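Local coordinates for VgrG protein (Vibrio cholerae, PDB 4DTH) that probably cross-links actin as a Vibrio cholerae toxin, through an actin cross-linking domain that binds ATP and magnesium, at residues D63-S68 against N83-T88. Numbering follows the deposited sequence. Where two conformers were deposited one is given.
Sequences DMNQGS and NWQTHT
Thr88 OG1 is held by two groups: it accepts the backbone N-H of Met64 at 3.0 Å and is also hydrogen-bonded to Glu30 OE1 of strand 24-30, which also pairs with strand 85-97. Strands 56-68 and 85-97 run antiparallel with a beta bulge between Asn65 and Ser68, and Thr88 OG1 binds next to it, at the corner the chain turns at Met64. With chi1 at 59°, Thr88 OG1 lies between the backbone N and the carbonyl carbon, while Thr88 CG2 packs against Gln66 CD at 3.8 Å. Backbone bonds continue from Thr88 N to Met64 O, from Gln66 N to Thr86 O (2.8 Å) and from Thr86 N to Gly67 O. Where the register slips by one residue, side chains work alongside these bonds: an Asx turn forms as Asn65 OD1 accepts Gly67 N from above its carbonyl plane. The other end of the same amide reaches across the strands: Asn65 ND2 donates almost straight (176°) to an in-plane lone pair of Gln85 OE1, the two amides being nearly coplanar. Gln85 in turn passes NE2 to Ser68 OG at 2.9 Å, a more bent bond, so both ends of its amide are tied to the bulged strand. On the face shared by Asn65 and His87, the imidazole stands steeply to the Asn65 amide, with His87 CE1 3.6 Å from Asn65 ND2.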
loop_
_atom_site.group_PDB
_atom_site.type_symbol
_atom_site.label_atom_id
_atom_site.label_comp_id
_atom_site.label_asym_id
_atom_site.label_seq_id
_atom_site.Cartn_x
_atom_site.Cartn_y
_atom_site.Cartn_z
ATOM N N ASP A 63 0.821 -9.773 9.439
ATOM C CA ASP A 63 0.000 -9.494 8.269
ATOM C C ASP A 63 -1.350 -10.212 8.335
ATOM O O ASP A 63 -2.293 -9.661 8.905
ATOM C CB ASP A 63 0.811 -9.824 6.993
ATOM C CG ASP A 63 0.181 -9.522 5.641
ATOM O OD1 ASP A 63 -0.809 -8.754 5.593
ATOM O OD2 ASP A 63 0.698 -10.034 4.628
ATOM N N MET A 64 -1.442 -11.432 7.778
ATOM C CA MET A 64 -2.691 -12.189 7.724
ATOM C C MET A 64 -2.913 -12.974 8.999
ATOM O O MET A 64 -2.070 -13.801 9.349
ATOM C CB MET A 64 -2.712 -13.151 6.520
ATOM C CG MET A 64 -2.432 -12.484 5.204
ATOM S SD MET A 64 -3.641 -11.211 4.810
ATOM C CE MET A 64 -2.962 -10.614 3.268
ATOM N N ASN A 65 -4.078 -12.769 9.650
ATOM C CA ASN A 65 -4.427 -13.512 10.854
ATOM C C ASN A 65 -4.650 -14.993 10.502
ATOM O O ASN A 65 -5.501 -15.306 9.659
ATOM C CB ASN A 65 -5.672 -12.918 11.542
ATOM C CG ASN A 65 -6.054 -13.645 12.816
ATOM O OD1 ASN A 65 -6.439 -14.817 12.802
ATOM N ND2 ASN A 65 -5.939 -12.980 13.951
ATOM N N GLN A 66 -3.892 -15.897 11.159
ATOM C CA GLN A 66 -3.974 -17.350 10.933
ATOM C C GLN A 66 -4.588 -18.112 12.122
ATOM O O GLN A 66 -4.376 -19.324 12.251
ATOM C CB GLN A 66 -2.603 -17.945 10.557
ATOM C CG GLN A 66 -1.874 -17.273 9.387
ATOM C CD GLN A 66 -2.319 -17.786 8.033
ATOM O OE1 GLN A 66 -3.140 -17.165 7.352
ATOM N NE2 GLN A 66 -1.740 -18.893 7.580
ATOM N N GLY A 67 -5.329 -17.403 12.973
ATOM C CA GLY A 67 -5.984 -18.002 14.129
ATOM C C GLY A 67 -5.259 -17.826 15.447
ATOM O O GLY A 67 -4.128 -17.339 15.480
ATOM N N SER A 68 -5.918 -18.215 16.546
ATOM C CA SER A 68 -5.355 -18.103 17.890
ATOM C C SER A 68 -4.121 -18.985 18.057
ATOM O O SER A 68 -4.021 -20.052 17.451
ATOM C CB SER A 68 -6.410 -18.415 18.946
ATOM O OG SER A 68 -7.409 -17.404 18.932
ATOM N N ASN A 83 -4.842 -15.433 24.859
ATOM C CA ASN A 83 -5.477 -14.650 23.796
ATOM C C ASN A 83 -4.553 -14.262 22.639
ATOM O O ASN A 83 -4.982 -13.541 21.742
ATOM C CB ASN A 83 -6.281 -13.455 24.350
ATOM C CG ASN A 83 -7.277 -13.846 25.426
ATOM O OD1 ASN A 83 -7.936 -14.890 25.361
ATOM N ND2 ASN A 83 -7.380 -13.024 26.452
ATOM N N TRP A 84 -3.309 -14.779 22.624
ATOM C CA TRP A 84 -2.357 -14.503 21.546
ATOM C C TRP A 84 -2.866 -15.023 20.215
ATOM O O TRP A 84 -3.522 -16.070 20.161
ATOM C CB TRP A 84 -0.978 -15.109 21.855
ATOM C CG TRP A 84 -0.135 -14.310 22.804
ATOM C CD1 TRP A 84 -0.539 -13.700 23.959
ATOM C CD2 TRP A 84 1.289 -14.142 22.738
ATOM N NE1 TRP A 84 0.539 -13.121 24.592
ATOM C CE2 TRP A 84 1.676 -13.387 23.870
ATOM C CE3 TRP A 84 2.278 -14.561 21.831
ATOM C CZ2 TRP A 84 3.007 -13.026 24.108
ATOM C CZ3 TRP A 84 3.597 -14.194 22.063
ATOM C CH2 TRP A 84 3.951 -13.428 23.183
ATOM N N GLN A 85 -2.567 -14.274 19.146
ATOM C CA GLN A 85 -2.978 -14.588 17.777
ATOM C C GLN A 85 -1.775 -14.850 16.895
ATOM O O GLN A 85 -0.727 -14.232 17.099
ATOM C CB GLN A 85 -3.766 -13.406 17.181
ATOM C CG GLN A 85 -5.052 -13.046 17.952
ATOM C CD GLN A 85 -6.097 -14.115 17.818
ATOM O OE1 GLN A 85 -6.525 -14.444 16.714
ATOM N NE2 GLN A 85 -6.531 -14.680 18.937
ATOM N N THR A 86 -1.926 -15.741 15.912
ATOM C CA THR A 86 -0.876 -16.060 14.948
ATOM C C THR A 86 -1.124 -15.268 13.660
ATOM O O THR A 86 -2.279 -15.101 13.252
ATOM C CB THR A 86 -0.842 -17.574 14.714
ATOM O OG1 THR A 86 -0.472 -18.242 15.920
ATOM C CG2 THR A 86 0.088 -17.977 13.628
ATOM N N HIS A 87 -0.049 -14.771 13.030
ATOM C CA HIS A 87 -0.132 -14.027 11.777
ATOM C C HIS A 87 1.007 -14.414 10.878
ATOM O O HIS A 87 2.067 -14.806 11.366
ATOM C CB HIS A 87 -0.065 -12.507 12.030
ATOM C CG HIS A 87 -1.142 -11.959 12.921
ATOM N ND1 HIS A 87 -2.240 -11.304 12.402
ATOM C CD2 HIS A 87 -1.219 -11.927 14.271
ATOM C CE1 HIS A 87 -2.966 -10.933 13.444
ATOM N NE2 HIS A 87 -2.395 -11.290 14.586
ATOM N N THR A 88 0.840 -14.209 9.575
ATOM C CA THR A 88 1.959 -14.352 8.649
ATOM C C THR A 88 2.854 -13.110 8.902
ATOM O O THR A 88 2.400 -12.127 9.502
ATOM C CB THR A 88 1.483 -14.416 7.191
ATOM O OG1 THR A 88 0.754 -13.226 6.878
ATOM C CG2 THR A 88 0.631 -15.653 6.907
#